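Local coordinates for D-isomer specific 2-hydroxyacid dehydrogenase family protein (Aeromonas salmonicida subsp. salmonicida, PDB 3HG7) that probably acts as an NAD-dependent oxidoreductase of the D-isomer specific 2-hydroxyacid dehydrogenase family, at residues 195-200 with 225-230; 102-107 with 152-157. The protein carries 1 engineered substitution. All coordinates share one frame; numbering follows the deposited sequence.

How the contacts relate
Both contacts are buried in the probable nucleotide-binding domain, but they belong to different layers of it. Contact 1 joins two neighbouring strands of the parallel sheet: a run of backbone hydrogen bonds joins them, and the side chains pack along the two faces. Contact 2 joins two helices lying over one of those faces; with their backbone polar groups engaged within each helix, side chains must make the contact, through one serine-histidine bond and a small apolar patch. The layers meet directly: Val199 CG2 is 3.9 Å from Val107 CG1, and the CE atom of Met103 rests 3.4 Å from CB of Val229. Contact 2 also reaches a partly exposed edge at His154.

Contact 1: residues 195-200 with 225-230; sequences ADVIVS and ILFNVG
The ring of Phe227 has the carbonyl oxygen of Ile198 at its edge, in plane, with CD2 3.8 Å from that O. CG2 of Val199 and CG1 of Val197 approach the same ring obliquely, the latter 3.9 Å from CE2. Branched and aromatic residues suit this face of the sheet, since helix 100-115 packs on it and these side chains are buried. On the reverse face, CD1 of Leu226 reaches back to within 3.7 Å of Ile198 CG2, carried there by a CG anti to the backbone N (chi1 172°).

These are adjacent parallel strands of a Rossmann-type sheet, 197-200 lying between 142-146 and 225-228. Their backbone bonds alternate: Ile198 N donates to Ile225 O, and the O of Ile198 receives Phe227 N in a nearly straight bond of 2.7 Å (175° at the hydrogen). At the C-terminal end of the pair, Ser200 O accepts Val229 N at 3.1 Å and, weakly, Gly230 N, both just beyond strand 225-228. Asn228 suits the turn here because its OD1 takes Gly230 N at 3.2 Å, an Asx turn, while its ND2 donates to Arg231 O. At the other end, Asp196 carries a carboxylate that forms a salt bridge with Lys221 and accepts the backbone N of Thr142.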
loop_
_atom_site.group_PDB
_atom_site.type_symbol
_atom_site.label_atom_id
_atom_site.label_comp_id
_atom_site.label_asym_id
_atom_site.label_seq_id
_atom_site.Cartn_x
_atom_site.Cartn_y
_atom_site.Cartn_z
ATOM N N ALA A 195 -9.208 0.848 -21.043
ATOM C CA ALA A 195 -9.129 1.385 -19.674
ATOM C C ALA A 195 -8.978 2.917 -19.623
ATOM O O ALA A 195 -8.045 3.484 -20.192
ATOM C CB ALA A 195 -7.991 0.699 -18.884
ATOM N N ASP A 196 -9.891 3.583 -18.923
ATOM C CA ASP A 196 -9.781 5.031 -18.740
ATOM C C ASP A 196 -8.922 5.332 -17.521
ATOM O O ASP A 196 -8.160 6.311 -17.503
ATOM C CB ASP A 196 -11.163 5.649 -18.583
ATOM C CG ASP A 196 -12.010 5.440 -19.808
ATOM O OD1 ASP A 196 -11.488 5.724 -20.914
ATOM O OD2 ASP A 196 -13.161 4.960 -19.669
ATOM N N VAL A 197 -9.080 4.482 -16.509
ATOM C CA VAL A 197 -8.330 4.587 -15.267
ATOM C C VAL A 197 -7.750 3.202 -15.020
ATOM O O VAL A 197 -8.455 2.191 -15.188
ATOM C CB VAL A 197 -9.229 4.992 -14.079
ATOM C CG1 VAL A 197 -8.381 5.226 -12.826
ATOM C CG2 VAL A 197 -10.015 6.277 -14.390
ATOM N N ILE A 198 -6.479 3.157 -14.638
ATOM C CA ILE A 198 -5.795 1.909 -14.314
ATOM C C ILE A 198 -5.257 1.999 -12.896
ATOM O O ILE A 198 -4.592 2.985 -12.543
ATOM C CB ILE A 198 -4.611 1.632 -15.266
ATOM C CG1 ILE A 198 -5.043 1.709 -16.733
ATOM C CG2 ILE A 198 -4.042 0.234 -15.009
ATOM C CD1 ILE A 198 -3.933 2.146 -17.656
ATOM N N VAL A 199 -5.554 0.986 -12.080
ATOM C CA VAL A 199 -5.050 0.962 -10.705
ATOM C C VAL A 199 -4.210 -0.301 -10.513
ATOM O O VAL A 199 -4.745 -1.411 -10.494
ATOM C CB VAL A 199 -6.191 1.078 -9.642
ATOM C CG1 VAL A 199 -5.620 1.029 -8.227
ATOM C CG2 VAL A 199 -6.913 2.419 -9.776
ATOM N N SER A 200 -2.901 -0.113 -10.410
ATOM C CA SER A 200 -1.965 -1.190 -10.082
ATOM C C SER A 200 -1.764 -1.372 -8.567
ATOM O O SER A 200 -1.281 -0.478 -7.864
ATOM C CB SER A 200 -0.627 -0.951 -10.786
ATOM O OG SER A 200 0.212 -2.090 -10.672
ATOM N N ILE A 225 -5.407 7.360 -16.957
ATOM C CA ILE A 225 -4.789 7.781 -15.712
ATOM C C ILE A 225 -4.344 6.481 -15.087
ATOM O O ILE A 225 -5.147 5.573 -14.902
ATOM C CB ILE A 225 -5.798 8.513 -14.794
ATOM C CG1 ILE A 225 -6.298 9.782 -15.502
ATOM C CG2 ILE A 225 -5.148 8.856 -13.432
ATOM C CD1 ILE A 225 -7.563 10.400 -14.922
ATOM N N LEU A 226 -3.065 6.398 -14.767
ATOM C CA LEU A 226 -2.501 5.220 -14.110
ATOM C C LEU A 226 -2.131 5.502 -12.669
ATOM O O LEU A 226 -1.377 6.426 -12.435
ATOM C CB LEU A 226 -1.232 4.781 -14.842
ATOM C CG LEU A 226 -0.387 3.677 -14.182
ATOM C CD1 LEU A 226 -1.175 2.379 -14.052
ATOM C CD2 LEU A 226 0.886 3.450 -14.970
ATOM N N PHE A 227 -2.645 4.691 -11.735
ATOM C CA PHE A 227 -2.245 4.732 -10.310
ATOM C C PHE A 227 -1.332 3.567 -9.998
ATOM O O PHE A 227 -1.648 2.414 -10.352
ATOM C CB PHE A 227 -3.449 4.557 -9.387
ATOM C CG PHE A 227 -4.373 5.745 -9.334
ATOM C CD1 PHE A 227 -4.414 6.539 -8.205
ATOM C CD2 PHE A 227 -5.243 6.027 -10.391
ATOM C CE1 PHE A 227 -5.275 7.650 -8.140
ATOM C CE2 PHE A 227 -6.103 7.117 -10.343
ATOM C CZ PHE A 227 -6.131 7.923 -9.203
ATOM N N ASN A 228 -0.254 3.839 -9.270
ATOM C CA ASN A 228 0.494 2.752 -8.674
ATOM C C ASN A 228 0.569 2.907 -7.182
ATOM O O ASN A 228 1.210 3.835 -6.678
ATOM C CB ASN A 228 1.903 2.630 -9.218
ATOM C CG ASN A 228 2.598 1.331 -8.725
ATOM O OD1 ASN A 228 1.939 0.396 -8.251
ATOM N ND2 ASN A 228 3.909 1.290 -8.823
ATOM N N VAL A 229 -0.100 1.994 -6.491
ATOM C CA VAL A 229 -0.127 2.005 -5.037
ATOM C C VAL A 229 0.358 0.663 -4.445
ATOM O O VAL A 229 0.249 0.446 -3.238
ATOM C CB VAL A 229 -1.539 2.277 -4.553
ATOM C CG1 VAL A 229 -1.982 3.697 -4.933
ATOM C CG2 VAL A 229 -2.480 1.273 -5.199
ATOM N N GLY A 230 0.861 -0.236 -5.297
ATOM C CA GLY A 230 1.431 -1.515 -4.849
ATOM C C GLY A 230 2.884 -1.385 -4.422
ATOM O O GLY A 230 3.168 -1.085 -3.265
#

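Contact 2: residues 102-107 with 152-157; sequences LMSEYV and GQHIAH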
loop_
_atom_site.group_PDB
_atom_site.type_symbol
_atom_site.label_atom_id
_atom_site.label_comp_id
_atom_site.label_asym_id
_atom_site.label_seq_id
_atom_site.Cartn_x
_atom_site.Cartn_y
_atom_site.Cartn_z
ATOM N N LEU A 102 -9.555 2.977 2.686
ATOM C CA LEU A 102 -8.575 4.032 2.603
ATOM C C LEU A 102 -8.036 4.139 1.204
ATOM O O LEU A 102 -7.837 5.259 0.696
ATOM C CB LEU A 102 -7.425 3.760 3.597
ATOM C CG LEU A 102 -7.834 4.093 5.024
ATOM C CD1 LEU A 102 -6.715 3.492 5.955
ATOM C CD2 LEU A 102 -7.973 5.581 5.279
ATOM N N MET A 103 -7.830 2.993 0.554
ATOM C CA MET A 103 -7.397 3.033 -0.834
ATOM C C MET A 103 -8.471 3.560 -1.788
ATOM O O MET A 103 -8.131 4.288 -2.681
ATOM C CB MET A 103 -6.829 1.701 -1.330
ATOM C CG MET A 103 -5.352 1.596 -1.008
ATOM S SD MET A 103 -4.280 2.789 -1.837
ATOM C CE MET A 103 -2.790 1.918 -1.362
ATOM N N SER A 104 -9.743 3.210 -1.583
ATOM C CA SER A 104 -10.846 3.846 -2.374
ATOM C C SER A 104 -10.843 5.391 -2.261
ATOM O O SER A 104 -11.015 6.106 -3.255
ATOM C CB SER A 104 -12.190 3.308 -1.923
ATOM O OG SER A 104 -12.432 2.066 -2.549
ATOM N N GLU A 105 -10.667 5.892 -1.040
ATOM C CA GLU A 105 -10.610 7.334 -0.781
ATOM C C GLU A 105 -9.456 8.012 -1.521
ATOM O O GLU A 105 -9.616 9.079 -2.092
ATOM C CB GLU A 105 -10.498 7.588 0.722
ATOM C CG GLU A 105 -11.725 7.143 1.537
ATOM C CD GLU A 105 -11.475 7.253 3.038
ATOM O OE1 GLU A 105 -10.380 7.728 3.431
ATOM O OE2 GLU A 105 -12.374 6.885 3.829
ATOM N N TYR A 106 -8.286 7.382 -1.487
ATOM C CA TYR A 106 -7.095 7.929 -2.128
ATOM C C TYR A 106 -7.273 7.930 -3.635
ATOM O O TYR A 106 -7.029 8.949 -4.314
ATOM C CB TYR A 106 -5.870 7.064 -1.768
ATOM C CG TYR A 106 -4.616 7.455 -2.505
ATOM C CD1 TYR A 106 -3.740 8.395 -1.961
ATOM C CD2 TYR A 106 -4.284 6.839 -3.719
ATOM C CE1 TYR A 106 -2.577 8.741 -2.614
ATOM C CE2 TYR A 106 -3.137 7.174 -4.401
ATOM C CZ TYR A 106 -2.297 8.129 -3.838
ATOM O OH TYR A 106 -1.161 8.481 -4.472
ATOM N N VAL A 107 -7.714 6.795 -4.163
ATOM C CA VAL A 107 -7.775 6.627 -5.595
ATOM C C VAL A 107 -8.851 7.577 -6.137
ATOM O O VAL A 107 -8.581 8.316 -7.068
ATOM C CB VAL A 107 -8.092 5.159 -5.992
ATOM C CG1 VAL A 107 -8.539 5.065 -7.469
ATOM C CG2 VAL A 107 -6.833 4.259 -5.741
ATOM N N GLY A 152 -8.224 -4.390 -4.002
ATOM C CA GLY A 152 -8.800 -4.339 -5.363
ATOM C C GLY A 152 -10.309 -4.357 -5.344
ATOM O O GLY A 152 -10.963 -3.575 -6.066
ATOM N N GLN A 153 -10.865 -5.261 -4.535
ATOM C CA GLN A 153 -12.317 -5.361 -4.378
ATOM C C GLN A 153 -12.952 -4.070 -3.863
ATOM O O GLN A 153 -13.975 -3.638 -4.377
ATOM C CB GLN A 153 -12.709 -6.525 -3.476
ATOM C CG GLN A 153 -12.588 -7.889 -4.120
ATOM C CD GLN A 153 -12.593 -8.989 -3.082
ATOM O OE1 GLN A 153 -13.557 -9.133 -2.319
ATOM N NE2 GLN A 153 -11.503 -9.756 -3.018
ATOM N N HIS A 154 -12.357 -3.433 -2.857
ATOM C CA HIS A 154 -13.011 -2.215 -2.355
ATOM C C HIS A 154 -13.029 -1.096 -3.416
ATOM O O HIS A 154 -14.071 -0.439 -3.628
ATOM C CB HIS A 154 -12.435 -1.729 -1.026
ATOM C CG HIS A 154 -13.392 -0.875 -0.249
ATOM N ND1 HIS A 154 -13.612 0.454 -0.547
ATOM C CD2 HIS A 154 -14.198 -1.164 0.802
ATOM C CE1 HIS A 154 -14.507 0.947 0.290
ATOM N NE2 HIS A 154 -14.884 -0.015 1.117
ATOM N N ILE A 155 -11.906 -0.936 -4.117
ATOM C CA ILE A 155 -11.800 0.077 -5.178
ATOM C C ILE A 155 -12.787 -0.270 -6.272
ATOM O O ILE A 155 -13.333 0.623 -6.956
ATOM C CB ILE A 155 -10.370 0.129 -5.770
ATOM C CG1 ILE A 155 -9.341 0.538 -4.692
ATOM C CG2 ILE A 155 -10.273 1.125 -6.916
ATOM C CD1 ILE A 155 -7.954 0.171 -5.075
ATOM N N ALA A 156 -13.014 -1.566 -6.457
ATOM C CA ALA A 156 -14.012 -2.049 -7.420
ATOM C C ALA A 156 -15.434 -1.617 -7.060
ATOM O O ALA A 156 -16.156 -1.040 -7.911
ATOM C CB ALA A 156 -13.914 -3.554 -7.560
ATOM N N HIS A 157 -15.848 -1.867 -5.817
ATOM C CA HIS A 157 -17.188 -1.443 -5.384
ATOM C C HIS A 157 -17.385 0.066 -5.521
ATOM O O HIS A 157 -18.477 0.527 -5.881
ATOM C CB HIS A 157 -17.479 -1.887 -3.953
ATOM C CG HIS A 157 -17.790 -3.350 -3.835
ATOM N ND1 HIS A 157 -16.826 -4.299 -3.561
ATOM C CD2 HIS A 157 -18.949 -4.032 -4.011
ATOM C CE1 HIS A 157 -17.386 -5.498 -3.532
ATOM N NE2 HIS A 157 -18.672 -5.363 -3.806
#
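Ser104 OG is held by two side chains: it shares a 2.8 Å hydrogen bond with ND1 of His154, in which either atom could be the donor, and a second with OG1 of Thr158, one turn further along the same helix. In the Rossmann-type fold, helix 150-161 follows the first strand of the nucleotide-binding sheet, and Gly152 probably supplies the last glycine of a GxGxxG motif. The hydroxyl meets the imidazole at its edge, in the ring plane. CB of His154 already points toward segment 102-107, and with CG anti to the backbone N (chi1 -157°) the ND1 edge comes to the hydroxyl; the side chain also touches Pro101. Thr158 OG1 bonds in addition to the backbone O of His154, so serine, threonine and a carbonyl are linked beside the helix.

Segments 102-107 and 152-157 of the two helices cross at -53°, their axes 8.5 Å apart at the closest. A small residue suits such a close crossing: the CA atoms of Ser104 and Ile155 are 4.8 Å apart, and Ser104 OG comes to 3.4 Å from CA of Ile155.

Deeper in, the contact turns apolar. Ile155 is long enough to serve both the neighbouring helix and the sheet below, where it touches Leu143, Ile145 and Val199. Val107 points towards helix 150-161, where a compact branched residue fits against Ile155. The tip of Ile155, CD1, lies 4.2 Å from CB of Met103 and 4.3 Å from CG2 of Val107.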